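Local coordinates for thioredoxin-like fold domain-containing protein (Enterococcus faecalis, PDB 1Z6M) that is of unknown function but has a thioredoxin-like fold, with a CxxC pattern at a helix start consistent with a role in thiol-disulfide exchange, at residues M31-N36 and K44-S49. Sequence-based numbering, arbitrary orientation.
Sequences MIEFIN and KWFEES
Met31, a selenomethionine, brings its SE to the edge of the Trp45 indole, 4.1 Å from CZ2. This is a Met-aromatic contact made in the ring plane. The side chain runs straight out from the strand, with CG anti to the backbone N (chi1 -180°), and bends at its last torsion. Glu33 reaches the same indole edge. Trp45 NE1 donates to Glu33 OE1 over 2.9 Å, and the bond is fairly straight at 161°. The oxygen lies in the indole plane, but the N-H meets it from above the carboxylate, whose plane stands nearly perpendicular to the ring. Glu33 OE2 forms a salt bridge with Arg64, so both carboxylate oxygens have a partner. Strand 29-35, helix 40-58 and strand 62-68 form a beta-alpha-beta unit of the thioredoxin-like fold, and the contact packs its helix onto the central sheet. The side chain of Ile35 touches the CxxC pattern, Cys39 and Cys42, placed as in thioredoxin-type active sites. Ile35 CD1 meets Phe46 CE1 at 3.7 Å, while CG2 lies 4.2 Å from Trp45 CD1. On the helix, Ser49 OG sits over one indole face and donates to Trp45 O at 2.8 Å.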
loop_
_atom_site.group_PDB
_atom_site.type_symbol
_atom_site.label_atom_id
_atom_site.label_comp_id
_atom_site.label_asym_id
_atom_site.label_seq_id
_atom_site.Cartn_x
_atom_site.Cartn_y
_atom_site.Cartn_z
HETATM N N MSE A 31 10.430 -4.264 2.137
HETATM C CA MSE A 31 9.086 -4.465 2.672
HETATM C C MSE A 31 8.085 -4.186 1.566
HETATM O O MSE A 31 7.954 -3.045 1.133
HETATM C CB MSE A 31 8.856 -3.522 3.858
HETATM C CG MSE A 31 7.481 -3.647 4.514
HETATM SE SE MSE A 31 7.293 -2.601 6.032
HETATM C CE MSE A 31 8.674 -3.241 7.046
ATOM N N ILE A 32 7.389 -5.225 1.117
ATOM C CA ILE A 32 6.420 -5.108 0.027
ATOM C C ILE A 32 5.016 -5.021 0.610
ATOM O O ILE A 32 4.626 -5.861 1.417
ATOM C CB ILE A 32 6.564 -6.308 -0.941
ATOM C CG1 ILE A 32 7.895 -6.205 -1.717
ATOM C CG2 ILE A 32 5.387 -6.380 -1.914
ATOM C CD1 ILE A 32 8.368 -7.509 -2.324
ATOM N N GLU A 33 4.264 -4.000 0.209
ATOM C CA GLU A 33 2.954 -3.735 0.806
ATOM C C GLU A 33 1.899 -3.615 -0.274
ATOM O O GLU A 33 1.862 -2.614 -1.003
ATOM C CB GLU A 33 2.983 -2.434 1.632
ATOM C CG GLU A 33 4.129 -2.408 2.622
ATOM C CD GLU A 33 4.291 -1.116 3.387
ATOM O OE1 GLU A 33 3.289 -0.445 3.753
ATOM O OE2 GLU A 33 5.457 -0.792 3.660
ATOM N N PHE A 34 1.024 -4.612 -0.364
ATOM C CA PHE A 34 -0.141 -4.536 -1.245
ATOM C C PHE A 34 -1.284 -3.939 -0.440
ATOM O O PHE A 34 -1.729 -4.521 0.553
ATOM C CB PHE A 34 -0.543 -5.929 -1.754
ATOM C CG PHE A 34 0.390 -6.501 -2.784
ATOM C CD1 PHE A 34 1.551 -7.178 -2.399
ATOM C CD2 PHE A 34 0.117 -6.358 -4.146
ATOM C CE1 PHE A 34 2.411 -7.724 -3.353
ATOM C CE2 PHE A 34 0.970 -6.885 -5.097
ATOM C CZ PHE A 34 2.116 -7.562 -4.708
ATOM N N ILE A 35 -1.739 -2.765 -0.857
ATOM C CA ILE A 35 -2.762 -2.053 -0.114
ATOM C C ILE A 35 -3.772 -1.413 -1.066
ATOM O O ILE A 35 -3.505 -1.208 -2.258
ATOM C CB ILE A 35 -2.186 -0.950 0.823
ATOM C CG1 ILE A 35 -1.463 0.120 0.022
ATOM C CG2 ILE A 35 -1.287 -1.545 1.943
ATOM C CD1 ILE A 35 -1.178 1.376 0.848
ATOM N N ASN A 36 -4.943 -1.100 -0.528
ATOM C CA ASN A 36 -5.894 -0.245 -1.222
ATOM C C ASN A 36 -6.262 0.852 -0.230
ATOM O O ASN A 36 -6.584 0.571 0.927
ATOM C CB ASN A 36 -7.120 -1.053 -1.678
ATOM C CG ASN A 36 -8.148 -0.201 -2.404
ATOM O OD1 ASN A 36 -8.742 0.692 -1.814
ATOM N ND2 ASN A 36 -8.366 -0.484 -3.692
ATOM N N LYS A 44 -5.558 0.623 9.235
ATOM C CA LYS A 44 -5.036 0.128 10.507
ATOM C C LYS A 44 -3.554 -0.216 10.377
ATOM O O LYS A 44 -2.740 0.166 11.222
ATOM C CB LYS A 44 -5.841 -1.091 10.971
ATOM C CG LYS A 44 -5.375 -1.714 12.283
ATOM C CD LYS A 44 -5.706 -0.844 13.487
ATOM C CE LYS A 44 -5.082 -1.362 14.778
ATOM N NZ LYS A 44 -5.604 -2.690 15.198
ATOM N N TRP A 45 -3.201 -0.961 9.327
ATOM C CA TRP A 45 -1.792 -1.274 9.059
ATOM C C TRP A 45 -0.953 0.004 9.005
ATOM O O TRP A 45 0.095 0.102 9.651
ATOM C CB TRP A 45 -1.647 -2.079 7.752
ATOM C CG TRP A 45 -0.274 -1.982 7.128
ATOM C CD1 TRP A 45 0.044 -1.348 5.951
ATOM C CD2 TRP A 45 0.970 -2.457 7.677
ATOM N NE1 TRP A 45 1.398 -1.435 5.719
ATOM C CE2 TRP A 45 1.988 -2.099 6.763
ATOM C CE3 TRP A 45 1.319 -3.157 8.839
ATOM C CZ2 TRP A 45 3.333 -2.425 6.972
ATOM C CZ3 TRP A 45 2.663 -3.486 9.035
ATOM C CH2 TRP A 45 3.644 -3.121 8.109
ATOM N N PHE A 46 -1.417 0.988 8.245
ATOM C CA PHE A 46 -0.645 2.209 8.065
ATOM C C PHE A 46 -0.464 2.979 9.366
ATOM O O PHE A 46 0.625 3.467 9.646
ATOM C CB PHE A 46 -1.263 3.098 6.990
ATOM C CG PHE A 46 -0.403 3.269 5.778
ATOM C CD1 PHE A 46 -0.037 2.176 4.999
ATOM C CD2 PHE A 46 0.045 4.532 5.414
ATOM C CE1 PHE A 46 0.760 2.353 3.867
ATOM C CE2 PHE A 46 0.832 4.709 4.276
ATOM C CZ PHE A 46 1.194 3.610 3.517
ATOM N N GLU A 47 -1.519 3.100 10.171
ATOM C CA GLU A 47 -1.368 3.879 11.403
ATOM C C GLU A 47 -0.508 3.144 12.443
ATOM O O GLU A 47 0.336 3.759 13.093
ATOM C CB GLU A 47 -2.718 4.338 11.978
ATOM C CG GLU A 47 -3.578 3.259 12.627
ATOM C CD GLU A 47 -3.242 2.974 14.104
ATOM O OE1 GLU A 47 -3.877 2.077 14.685
ATOM O OE2 GLU A 47 -2.346 3.616 14.693
ATOM N N GLU A 48 -0.697 1.830 12.593
ATOM C CA GLU A 48 -0.045 1.117 13.687
ATOM C C GLU A 48 1.447 0.938 13.441
ATOM O O GLU A 48 2.215 0.804 14.397
ATOM C CB GLU A 48 -0.720 -0.232 13.940
ATOM C CG GLU A 48 -0.436 -1.261 12.864
ATOM C CD GLU A 48 -1.310 -2.496 12.934
ATOM O OE1 GLU A 48 -2.070 -2.665 13.914
ATOM O OE2 GLU A 48 -1.239 -3.303 11.981
ATOM N N SER A 49 1.845 0.959 12.171
ATOM C CA SER A 49 3.249 0.781 11.782
ATOM C C SER A 49 3.991 2.090 11.483
ATOM O O SER A 49 5.197 2.078 11.253
ATOM C CB SER A 49 3.336 -0.136 10.563
ATOM O OG SER A 49 2.814 0.504 9.412
#